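Local coordinates for protein VP5 (PDB 6QGL) that is the envelope protein of a pleomorphic virus of haloarchaea and probably takes part in fusing the viral membrane with that of its host cell, at residues D35-G40 against T134-A139; Q69-G74 against A323-S328; T172-M175 against T179-T182; G264-S269 against D481-L486. One frame throughout, in Å; residues are numbered along the deposited sequence.

Contact 1. Residues D35-G40 against T134-A139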
loop_
_atom_site.group_PDB
_atom_site.type_symbol
_atom_site.label_atom_id
_atom_site.label_comp_id
_atom_site.label_asym_id
_atom_site.label_seq_id
_atom_site.Cartn_x
_atom_site.Cartn_y
_atom_site.Cartn_z
ATOM N N ASP A 35 18.711 2.506 -0.122
ATOM C CA ASP A 35 19.634 2.736 -1.238
ATOM C C ASP A 35 20.765 3.630 -0.733
ATOM O O ASP A 35 20.496 4.686 -0.151
ATOM C CB ASP A 35 18.916 3.381 -2.441
ATOM C CG ASP A 35 17.974 2.469 -3.215
ATOM O OD1 ASP A 35 18.024 1.234 -3.001
ATOM O OD2 ASP A 35 17.199 2.988 -4.048
ATOM N N ASP A 36 22.023 3.189 -0.909
ATOM C CA ASP A 36 23.185 3.954 -0.450
ATOM C C ASP A 36 23.853 4.746 -1.592
ATOM O O ASP A 36 24.395 4.134 -2.518
ATOM C CB ASP A 36 24.196 3.053 0.288
ATOM C CG ASP A 36 25.048 3.784 1.312
ATOM O OD1 ASP A 36 25.850 4.659 0.908
ATOM O OD2 ASP A 36 24.924 3.472 2.518
ATOM N N PRO A 37 23.826 6.104 -1.541
ATOM C CA PRO A 37 24.447 6.900 -2.614
ATOM C C PRO A 37 25.978 6.848 -2.608
ATOM O O PRO A 37 26.584 6.584 -1.567
ATOM C CB PRO A 37 23.925 8.320 -2.344
ATOM C CG PRO A 37 22.808 8.166 -1.353
ATOM C CD PRO A 37 23.205 6.986 -0.538
ATOM N N ALA A 38 26.598 7.102 -3.779
ATOM C CA ALA A 38 28.051 7.083 -3.976
ATOM C C ALA A 38 28.805 8.164 -3.180
ATOM O O ALA A 38 28.215 9.162 -2.778
ATOM C CB ALA A 38 28.379 7.185 -5.458
ATOM N N GLU A 39 30.100 7.932 -2.908
ATOM C CA GLU A 39 30.939 8.875 -2.161
ATOM C C GLU A 39 31.214 10.109 -3.027
ATOM O O GLU A 39 30.988 11.239 -2.584
ATOM C CB GLU A 39 32.254 8.211 -1.694
ATOM C CG GLU A 39 32.092 7.205 -0.561
ATOM C CD GLU A 39 31.546 5.840 -0.944
ATOM O OE1 GLU A 39 32.186 5.151 -1.771
ATOM O OE2 GLU A 39 30.477 5.458 -0.412
ATOM N N GLY A 40 31.658 9.868 -4.258
ATOM C CA GLY A 40 31.936 10.911 -5.233
ATOM C C GLY A 40 30.646 11.353 -5.883
ATOM O O GLY A 40 30.256 10.817 -6.925
ATOM N N THR A 134 21.074 10.521 6.915
ATOM C CA THR A 134 21.651 11.560 7.774
ATOM C C THR A 134 23.175 11.405 7.817
ATOM O O THR A 134 23.886 12.391 7.615
ATOM C CB THR A 134 21.005 11.530 9.166
ATOM O OG1 THR A 134 19.597 11.703 9.025
ATOM C CG2 THR A 134 21.551 12.604 10.096
ATOM N N GLN A 135 23.669 10.164 8.027
ATOM C CA GLN A 135 25.100 9.856 8.063
ATOM C C GLN A 135 25.800 10.220 6.758
ATOM O O GLN A 135 26.926 10.715 6.800
ATOM C CB GLN A 135 25.356 8.387 8.433
ATOM C CG GLN A 135 25.170 8.072 9.923
ATOM C CD GLN A 135 26.126 8.793 10.857
ATOM O OE1 GLN A 135 27.286 9.082 10.530
ATOM N NE2 GLN A 135 25.659 9.093 12.060
ATOM N N THR A 136 25.117 10.007 5.607
ATOM C CA THR A 136 25.605 10.342 4.264
ATOM C C THR A 136 25.791 11.858 4.143
ATOM O O THR A 136 26.873 12.294 3.759
ATOM C CB THR A 136 24.692 9.727 3.186
ATOM O OG1 THR A 136 24.808 8.307 3.246
ATOM C CG2 THR A 136 25.041 10.183 1.782
ATOM N N VAL A 137 24.760 12.652 4.514
ATOM C CA VAL A 137 24.776 14.124 4.500
ATOM C C VAL A 137 25.933 14.653 5.360
ATOM O O VAL A 137 26.655 15.551 4.920
ATOM C CB VAL A 137 23.390 14.712 4.899
ATOM C CG1 VAL A 137 23.448 16.220 5.137
ATOM C CG2 VAL A 137 22.340 14.382 3.851
ATOM N N ILE A 138 26.138 14.055 6.553
ATOM C CA ILE A 138 27.221 14.393 7.482
ATOM C C ILE A 138 28.592 14.151 6.818
ATOM O O ILE A 138 29.492 14.980 6.960
ATOM C CB ILE A 138 27.051 13.628 8.832
ATOM C CG1 ILE A 138 25.878 14.207 9.654
ATOM C CG2 ILE A 138 28.344 13.622 9.672
ATOM C CD1 ILE A 138 25.358 13.304 10.723
ATOM N N ALA A 139 28.724 13.046 6.060
ATOM C CA ALA A 139 29.954 12.654 5.365
ATOM C C ALA A 139 30.260 13.453 4.107
ATOM O O ALA A 139 31.440 13.674 3.815
ATOM C CB ALA A 139 29.918 11.174 5.028
#

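Contact 2. Residues Q69-G74 against A323-S328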
loop_
_atom_site.group_PDB
_atom_site.type_symbol
_atom_site.label_atom_id
_atom_site.label_comp_id
_atom_site.label_asym_id
_atom_site.label_seq_id
_atom_site.Cartn_x
_atom_site.Cartn_y
_atom_site.Cartn_z
ATOM N N GLN A 69 -6.052 0.916 6.081
ATOM C CA GLN A 69 -6.823 0.988 7.329
ATOM C C GLN A 69 -8.150 0.230 7.299
ATOM O O GLN A 69 -8.470 -0.462 8.267
ATOM C CB GLN A 69 -7.073 2.453 7.715
ATOM C CG GLN A 69 -5.805 3.245 8.002
ATOM C CD GLN A 69 -6.041 4.728 7.883
ATOM O OE1 GLN A 69 -6.388 5.249 6.816
ATOM N NE2 GLN A 69 -5.847 5.446 8.976
ATOM N N ASN A 70 -8.923 0.361 6.208
ATOM C CA ASN A 70 -10.241 -0.266 6.085
ATOM C C ASN A 70 -10.214 -1.773 5.758
ATOM O O ASN A 70 -11.278 -2.351 5.523
ATOM C CB ASN A 70 -11.115 0.496 5.091
ATOM C CG ASN A 70 -11.513 1.870 5.568
ATOM O OD1 ASN A 70 -12.173 2.037 6.602
ATOM N ND2 ASN A 70 -11.127 2.887 4.818
ATOM N N ILE A 71 -9.033 -2.414 5.769
ATOM C CA ILE A 71 -8.924 -3.862 5.547
ATOM C C ILE A 71 -8.613 -4.558 6.876
ATOM O O ILE A 71 -8.477 -5.784 6.916
ATOM C CB ILE A 71 -7.941 -4.280 4.410
ATOM C CG1 ILE A 71 -6.503 -3.848 4.727
ATOM C CG2 ILE A 71 -8.420 -3.797 3.032
ATOM C CD1 ILE A 71 -5.498 -4.469 4.027
ATOM N N LEU A 72 -8.516 -3.770 7.966
ATOM C CA LEU A 72 -8.207 -4.275 9.300
ATOM C C LEU A 72 -9.370 -5.073 9.916
ATOM O O LEU A 72 -9.121 -5.920 10.773
ATOM C CB LEU A 72 -7.696 -3.158 10.228
ATOM C CG LEU A 72 -6.340 -2.528 9.821
ATOM C CD1 LEU A 72 -6.021 -1.316 10.649
ATOM C CD2 LEU A 72 -5.193 -3.524 9.926
ATOM N N ASP A 73 -10.616 -4.885 9.419
ATOM C CA ASP A 73 -11.773 -5.681 9.853
ATOM C C ASP A 73 -11.618 -7.120 9.337
ATOM O O ASP A 73 -12.177 -8.052 9.917
ATOM C CB ASP A 73 -13.099 -5.067 9.363
ATOM C CG ASP A 73 -13.655 -3.935 10.217
ATOM O OD1 ASP A 73 -13.117 -3.697 11.327
ATOM O OD2 ASP A 73 -14.638 -3.294 9.781
ATOM N N GLY A 74 -10.838 -7.272 8.265
ATOM C CA GLY A 74 -10.494 -8.552 7.665
ATOM C C GLY A 74 -9.475 -9.312 8.491
ATOM O O GLY A 74 -9.442 -10.544 8.447
ATOM N N ALA A 323 -12.897 -3.943 -6.226
ATOM C CA ALA A 323 -12.941 -4.424 -4.844
ATOM C C ALA A 323 -13.304 -3.251 -3.932
ATOM O O ALA A 323 -12.661 -2.203 -3.999
ATOM C CB ALA A 323 -11.599 -5.019 -4.436
ATOM N N LEU A 324 -14.361 -3.406 -3.120
ATOM C CA LEU A 324 -14.809 -2.369 -2.183
ATOM C C LEU A 324 -14.689 -2.895 -0.760
ATOM O O LEU A 324 -15.104 -4.023 -0.519
ATOM C CB LEU A 324 -16.278 -1.966 -2.455
ATOM C CG LEU A 324 -16.603 -1.188 -3.735
ATOM C CD1 LEU A 324 -18.101 -1.007 -3.880
ATOM C CD2 LEU A 324 -15.974 0.178 -3.724
ATOM N N THR A 325 -14.135 -2.097 0.182
ATOM C CA THR A 325 -14.024 -2.516 1.592
ATOM C C THR A 325 -15.401 -2.467 2.251
ATOM O O THR A 325 -15.682 -3.243 3.169
ATOM C CB THR A 325 -12.987 -1.697 2.374
ATOM O OG1 THR A 325 -13.301 -0.310 2.294
ATOM C CG2 THR A 325 -11.570 -1.950 1.910
ATOM N N ASP A 326 -16.260 -1.555 1.755
ATOM C CA ASP A 326 -17.641 -1.363 2.179
ATOM C C ASP A 326 -18.536 -1.494 0.938
ATOM O O ASP A 326 -18.508 -0.622 0.065
ATOM C CB ASP A 326 -17.814 0.015 2.860
ATOM C CG ASP A 326 -19.158 0.259 3.533
ATOM O OD1 ASP A 326 -19.943 -0.707 3.674
ATOM O OD2 ASP A 326 -19.418 1.412 3.933
ATOM N N SER A 327 -19.303 -2.604 0.846
ATOM C CA SER A 327 -20.215 -2.880 -0.274
ATOM C C SER A 327 -21.358 -1.854 -0.360
ATOM O O SER A 327 -21.933 -1.666 -1.434
ATOM C CB SER A 327 -20.767 -4.300 -0.187
ATOM O OG SER A 327 -21.497 -4.501 1.012
ATOM N N SER A 328 -21.642 -1.157 0.769
ATOM C CA SER A 328 -22.651 -0.102 0.893
ATOM C C SER A 328 -22.293 1.142 0.065
ATOM O O SER A 328 -23.131 2.033 -0.086
ATOM C CB SER A 328 -22.868 0.270 2.358
ATOM O OG SER A 328 -23.412 -0.811 3.098
#

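Contact 3. Residues T172-M175 against T179-T182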
loop_
_atom_site.group_PDB
_atom_site.type_symbol
_atom_site.label_atom_id
_atom_site.label_comp_id
_atom_site.label_asym_id
_atom_site.label_seq_id
_atom_site.Cartn_x
_atom_site.Cartn_y
_atom_site.Cartn_z
ATOM N N THR A 172 11.515 -2.064 24.077
ATOM C CA THR A 172 11.021 -3.435 24.170
ATOM C C THR A 172 9.496 -3.469 24.081
ATOM O O THR A 172 8.805 -2.803 24.858
ATOM C CB THR A 172 11.575 -4.137 25.426
ATOM O OG1 THR A 172 13.000 -4.105 25.393
ATOM C CG2 THR A 172 11.112 -5.587 25.549
ATOM N N VAL A 173 8.990 -4.259 23.122
ATOM C CA VAL A 173 7.571 -4.508 22.881
ATOM C C VAL A 173 7.331 -5.960 23.303
ATOM O O VAL A 173 8.087 -6.846 22.896
ATOM C CB VAL A 173 7.180 -4.240 21.395
ATOM C CG1 VAL A 173 5.784 -4.771 21.066
ATOM C CG2 VAL A 173 7.273 -2.755 21.065
ATOM N N SER A 174 6.319 -6.197 24.154
ATOM C CA SER A 174 5.999 -7.546 24.606
ATOM C C SER A 174 5.005 -8.180 23.647
ATOM O O SER A 174 3.818 -7.837 23.654
ATOM C CB SER A 174 5.485 -7.542 26.043
ATOM O OG SER A 174 6.504 -7.127 26.936
ATOM N N MET A 175 5.518 -9.058 22.766
ATOM C CA MET A 175 4.710 -9.754 21.769
ATOM C C MET A 175 3.806 -10.783 22.455
ATOM O O MET A 175 4.220 -11.368 23.460
ATOM C CB MET A 175 5.584 -10.382 20.664
ATOM C CG MET A 175 6.171 -9.359 19.693
ATOM S SD MET A 175 4.922 -8.358 18.833
ATOM C CE MET A 175 5.955 -7.298 17.878
ATOM N N THR A 179 7.483 -13.559 23.423
ATOM C CA THR A 179 8.773 -13.044 22.956
ATOM C C THR A 179 8.829 -11.515 23.031
ATOM O O THR A 179 7.789 -10.860 23.119
ATOM C CB THR A 179 9.089 -13.532 21.524
ATOM O OG1 THR A 179 8.176 -12.947 20.594
ATOM C CG2 THR A 179 9.101 -15.051 21.393
ATOM N N ASN A 180 10.050 -10.955 22.976
ATOM C CA ASN A 180 10.274 -9.511 22.982
ATOM C C ASN A 180 10.740 -9.050 21.613
ATOM O O ASN A 180 11.547 -9.731 20.974
ATOM C CB ASN A 180 11.308 -9.108 24.043
ATOM C CG ASN A 180 10.926 -9.382 25.480
ATOM O OD1 ASN A 180 11.782 -9.699 26.309
ATOM N ND2 ASN A 180 9.647 -9.256 25.826
ATOM N N PHE A 181 10.236 -7.891 21.166
ATOM C CA PHE A 181 10.627 -7.282 19.898
ATOM C C PHE A 181 11.213 -5.902 20.159
ATOM O O PHE A 181 10.669 -5.139 20.963
ATOM C CB PHE A 181 9.443 -7.197 18.917
ATOM C CG PHE A 181 9.797 -6.646 17.553
ATOM C CD1 PHE A 181 10.365 -7.461 16.582
ATOM C CD2 PHE A 181 9.564 -5.312 17.241
ATOM C CE1 PHE A 181 10.711 -6.946 15.329
ATOM C CE2 PHE A 181 9.923 -4.797 15.994
ATOM C CZ PHE A 181 10.479 -5.620 15.041
ATOM N N THR A 182 12.319 -5.580 19.477
ATOM C CA THR A 182 12.962 -4.281 19.610
ATOM C C THR A 182 12.382 -3.300 18.593
ATOM O O THR A 182 12.675 -3.390 17.395
ATOM C CB THR A 182 14.498 -4.397 19.569
ATOM O OG1 THR A 182 14.939 -5.266 20.610
ATOM C CG2 THR A 182 15.187 -3.052 19.721
HETATM O O HOH W 1 14.745 -3.654 23.341
#

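Contact 4. Residues G264-S269 against D481-L486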
loop_
_atom_site.group_PDB
_atom_site.type_symbol
_atom_site.label_atom_id
_atom_site.label_comp_id
_atom_site.label_asym_id
_atom_site.label_seq_id
_atom_site.Cartn_x
_atom_site.Cartn_y
_atom_site.Cartn_z
ATOM N N GLY A 264 -17.834 -33.308 18.219
ATOM C CA GLY A 264 -17.881 -34.012 16.943
ATOM C C GLY A 264 -18.829 -33.407 15.924
ATOM O O GLY A 264 -18.804 -33.809 14.756
ATOM N N ALA A 265 -19.679 -32.440 16.358
ATOM C CA ALA A 265 -20.666 -31.744 15.520
ATOM C C ALA A 265 -20.024 -30.991 14.346
ATOM O O ALA A 265 -20.563 -31.020 13.238
ATOM C CB ALA A 265 -21.506 -30.796 16.363
ATOM N N ILE A 266 -18.870 -30.335 14.590
ATOM C CA ILE A 266 -18.097 -29.609 13.576
ATOM C C ILE A 266 -16.753 -30.331 13.388
ATOM O O ILE A 266 -16.036 -30.537 14.365
ATOM C CB ILE A 266 -17.894 -28.103 13.939
ATOM C CG1 ILE A 266 -19.220 -27.316 13.988
ATOM C CG2 ILE A 266 -16.915 -27.434 12.983
ATOM C CD1 ILE A 266 -19.059 -25.912 14.570
ATOM N N GLU A 267 -16.415 -30.702 12.142
ATOM C CA GLU A 267 -15.153 -31.366 11.804
ATOM C C GLU A 267 -14.412 -30.490 10.796
ATOM O O GLU A 267 -14.789 -30.433 9.622
ATOM C CB GLU A 267 -15.395 -32.794 11.276
ATOM C CG GLU A 267 -15.979 -33.753 12.306
ATOM C CD GLU A 267 -15.080 -34.171 13.458
ATOM O OE1 GLU A 267 -13.843 -34.241 13.267
ATOM O OE2 GLU A 267 -15.619 -34.449 14.552
ATOM N N ILE A 268 -13.393 -29.762 11.283
ATOM C CA ILE A 268 -12.622 -28.772 10.524
ATOM C C ILE A 268 -11.103 -29.106 10.451
ATOM O O ILE A 268 -10.343 -28.358 9.834
ATOM C CB ILE A 268 -12.940 -27.370 11.158
ATOM C CG1 ILE A 268 -14.406 -26.926 10.952
ATOM C CG2 ILE A 268 -12.004 -26.274 10.747
ATOM C CD1 ILE A 268 -15.036 -27.078 9.555
ATOM N N SER A 269 -10.680 -30.254 11.016
ATOM C CA SER A 269 -9.282 -30.713 11.040
ATOM C C SER A 269 -8.518 -30.593 9.700
ATOM O O SER A 269 -7.320 -30.304 9.719
ATOM C CB SER A 269 -9.205 -32.146 11.559
ATOM O OG SER A 269 -7.863 -32.562 11.746
ATOM N N ASP A 481 -22.447 -26.042 8.211
ATOM C CA ASP A 481 -22.872 -25.367 6.982
ATOM C C ASP A 481 -22.212 -24.001 6.811
ATOM O O ASP A 481 -21.836 -23.651 5.691
ATOM C CB ASP A 481 -24.402 -25.240 6.925
ATOM C CG ASP A 481 -25.119 -26.558 6.700
ATOM O OD1 ASP A 481 -24.897 -27.182 5.638
ATOM O OD2 ASP A 481 -25.914 -26.957 7.577
ATOM N N GLU A 482 -22.060 -23.244 7.920
ATOM C CA GLU A 482 -21.408 -21.928 7.950
ATOM C C GLU A 482 -19.940 -22.076 7.542
ATOM O O GLU A 482 -19.429 -21.270 6.761
ATOM C CB GLU A 482 -21.504 -21.301 9.354
ATOM C CG GLU A 482 -22.883 -20.779 9.716
ATOM C CD GLU A 482 -22.965 -20.168 11.101
ATOM O OE1 GLU A 482 -23.457 -20.852 12.027
ATOM O OE2 GLU A 482 -22.531 -19.004 11.262
ATOM N N TRP A 483 -19.285 -23.135 8.054
ATOM C CA TRP A 483 -17.895 -23.485 7.788
ATOM C C TRP A 483 -17.697 -24.035 6.378
ATOM O O TRP A 483 -16.705 -23.691 5.732
ATOM C CB TRP A 483 -17.393 -24.489 8.828
ATOM C CG TRP A 483 -17.045 -23.876 10.152
ATOM C CD1 TRP A 483 -17.738 -24.001 11.320
ATOM C CD2 TRP A 483 -15.908 -23.051 10.444
ATOM N NE1 TRP A 483 -17.105 -23.303 12.323
ATOM C CE2 TRP A 483 -15.979 -22.709 11.812
ATOM C CE3 TRP A 483 -14.839 -22.554 9.675
ATOM C CZ2 TRP A 483 -15.021 -21.892 12.430
ATOM C CZ3 TRP A 483 -13.889 -21.752 10.289
ATOM C CH2 TRP A 483 -13.985 -21.425 11.648
ATOM N N ASP A 484 -18.632 -24.890 5.903
ATOM C CA ASP A 484 -18.605 -25.481 4.559
ATOM C C ASP A 484 -18.720 -24.386 3.499
ATOM O O ASP A 484 -18.002 -24.433 2.499
ATOM C CB ASP A 484 -19.730 -26.521 4.384
ATOM C CG ASP A 484 -19.494 -27.873 5.038
ATOM O OD1 ASP A 484 -18.334 -28.167 5.405
ATOM O OD2 ASP A 484 -20.468 -28.648 5.162
ATOM N N GLN A 485 -19.598 -23.387 3.745
ATOM C CA GLN A 485 -19.811 -22.233 2.871
ATOM C C GLN A 485 -18.561 -21.362 2.799
ATOM O O GLN A 485 -18.247 -20.869 1.722
ATOM C CB GLN A 485 -21.015 -21.400 3.332
ATOM C CG GLN A 485 -22.354 -21.919 2.811
ATOM C CD GLN A 485 -23.564 -21.133 3.280
ATOM O OE1 GLN A 485 -24.709 -21.543 3.064
ATOM N NE2 GLN A 485 -23.358 -19.990 3.929
ATOM N N LEU A 486 -17.839 -21.193 3.932
ATOM C CA LEU A 486 -16.604 -20.406 4.006
ATOM C C LEU A 486 -15.544 -20.936 3.025
ATOM O O LEU A 486 -14.994 -20.147 2.257
ATOM C CB LEU A 486 -16.059 -20.364 5.452
ATOM C CG LEU A 486 -14.794 -19.521 5.698
ATOM C CD1 LEU A 486 -15.124 -18.046 5.828
ATOM C CD2 LEU A 486 -14.064 -19.988 6.935
#

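Contact 1. Residues D35-G40 against T134-A139
T136 meets P37 and D36 in a light contact at the protein surface. The threonine belongs to a helix, and D36 and P37 lie in a loop of extended chain. The CA atoms of P37 and T136 are 7.8 Å apart, so the side chains alone bridge the gap. T136 turns its CB toward the loop. CB itself stays behind its two branches, 4.9 Å from P37 CD. The hydroxyl branch, OG1, lies beside the backbone N of its own residue (chi1 -67°). This torsion brings OG1 back along the helix, where it hydrogen-bonds A132 O one turn earlier. The polar tip is therefore satisfied within the helix. Toward the loop it makes a loose approach, near the outer limit of van der Waals contact: OG1 lies 4.3 Å from P37 CD. The carboxylate of D36 comes near as well, with OD1 4.5 Å from T136 OG1, too long for a hydrogen bond. The methyl branch, CG2, faces the proline ring and lies about equally far from P37 CG and P37 CD, 4.3 Å from the former. Both branches thus approach the CD-CG side of the ring, OG1 being nearest CD. No hydrogen bond joins the two segments directly. A weak one from H140, the next residue on the helix, reaches A38 O. The contact places the loop before helix 43-66 against the C-terminal end of helix 97-140. Helix 43-66 completes the arrangement: L46 touches both P37 and T136, Q49 touches P37, and L50 packs on V137.

Contact 2. Residues Q69-G74 against A323-S328
T325 has more surface buried here than any other residue of the two segments, and it sits against N70 and I71. All three of its side-chain atoms, CB, OG1 and CG2, meet the other segment. OG1 is 3.6 Å from N70 CB. CB and the methyl CG2 both rest on the carbonyl of N70, with CG2 3.6 Å from N70 O. CG2 also meets the branch methyl of I71, at 3.8 Å from I71 CG2. The first torsion of T325 (chi1 56°) sets CG2 beside its backbone N, where it can reach both partners. The I71 and T325 side chains cross obliquely, and the longer branch of I71 leads off elsewhere. No hydrogen bond passes between the segments. T325 OG1 accepts a hydrogen bond from D346 N. That oxygen is thus held on its own side of the contact, by the residue that leads into strand 347-352. D346 may link the two sides, since its OD2 has a weak hydrogen bond with N70 ND2. The contact joins the chain around N70 and I71, close to helix 73-92, to the residue just after strand 317-324 of the six-stranded antiparallel sheet. Y348 of the adjacent strand 347-352 touches both I71 and T325. On the helical side, Q69 and L72 pack on helix 229-257.

Contact 3. Residues T172-M175 against T179-T182
V173 and F181 face each other as an antiparallel hydrogen-bonded pair. V173 N donates to F181 O at 2.9 Å, and F181 N donates to V173 O at 3.0 Å. Both donors lie in the carbonyl plane of their acceptor. A third backbone bond runs from M175 N to T179 O at 2.9 Å; it is more bent, with 139° at the hydrogen. A CA-H...O contact from N180 CA to V173 O adds to these. T172 with T182 and S174 with N180 are the non-hydrogen-bonded pairs on either side. Together they form a beta hairpin, strands 166-174 and 180-189, at the edge of a four-stranded antiparallel sheet. In the turn between the strands, D177 OD1 is hydrogen-bonded to T179 OG1. The apolar contacts lie on the face of V173 and F181. M175 bends at its second torsion (chi2 -59°), which brings CE alongside F181, 3.6 Å from F181 CB and obliquely placed to the ring. T117 and Y120 of helix 97-140 touch both M175 and F181. The other face carries the polar residues T172, S174, N180 and T182. Direct contact there is van der Waals: the methyl CG2 of T172 lies 3.8 Å from N180 CG, diagonally across the strands. The polar link is through a water, 2.7 Å from T172 OG1 and 3.2 Å from T182 OG1.

Contact 4. Residues G264-S269 against D481-L486
I266 and I268 press on W483, and these three buried side chains make the whole contact. I268 packs closely. Its CG1 stands over one face of the indole, 4.2 Å from the centroid of the five-membered ring of W483 and 17° off the ring normal, a CH-pi contact. I268 CG1 lies beside its own backbone N (chi1 -67°), and the chain bends again at chi2 (-46°). This second bend carries I268 CD1 to the root of the same side chain, 3.6 Å from W483 CB. I266 meets the CD1-NE1 side of the same ring. Its CG2, placed obliquely to the ring, is 3.9 Å from W483 CD1, and its CD1 is 4.0 Å from W483 NE1. Both isoleucines cross the tryptophan at about a right angle. The indole N-H is used elsewhere: NE1 hydrogen-bonds Y477 O, and the Y477 ring meets W483 edge-to-face. The arrangement is a loop laid along helix 480-496, with helix 73-92 as a third partner. I85 of that helix touches both I268 and W483, I88 touches W483, and N92 bonds I266 O through ND2. The outer side is much looser. E267, between the two isoleucines, is exposed and does not touch the 481-486 segment, though its backbone O has a weak hydrogen bond with Q480 NE2.

Contact 4 is buried, contact 1 lies at the surface, and contacts 2 and 3 are partly buried. Helix 97-140 serves two of them: its C-terminal end forms contact 1, and T117 and Y120 back the apolar face of contact 3. Helix 73-92 likewise runs from close to contact 2 to contact 4, where I85 and I88 join the packing. The chemistry follows the setting. Contact 3, local in sequence, is the only one with hydrogen bonds between its segments. The other three join distant parts of the chain through side-chain packing: aliphatic on aromatic in contact 4, mixed in contacts 1 and 2. Contacts 1 and 4 are farthest apart, with centres about 57 Å from each other.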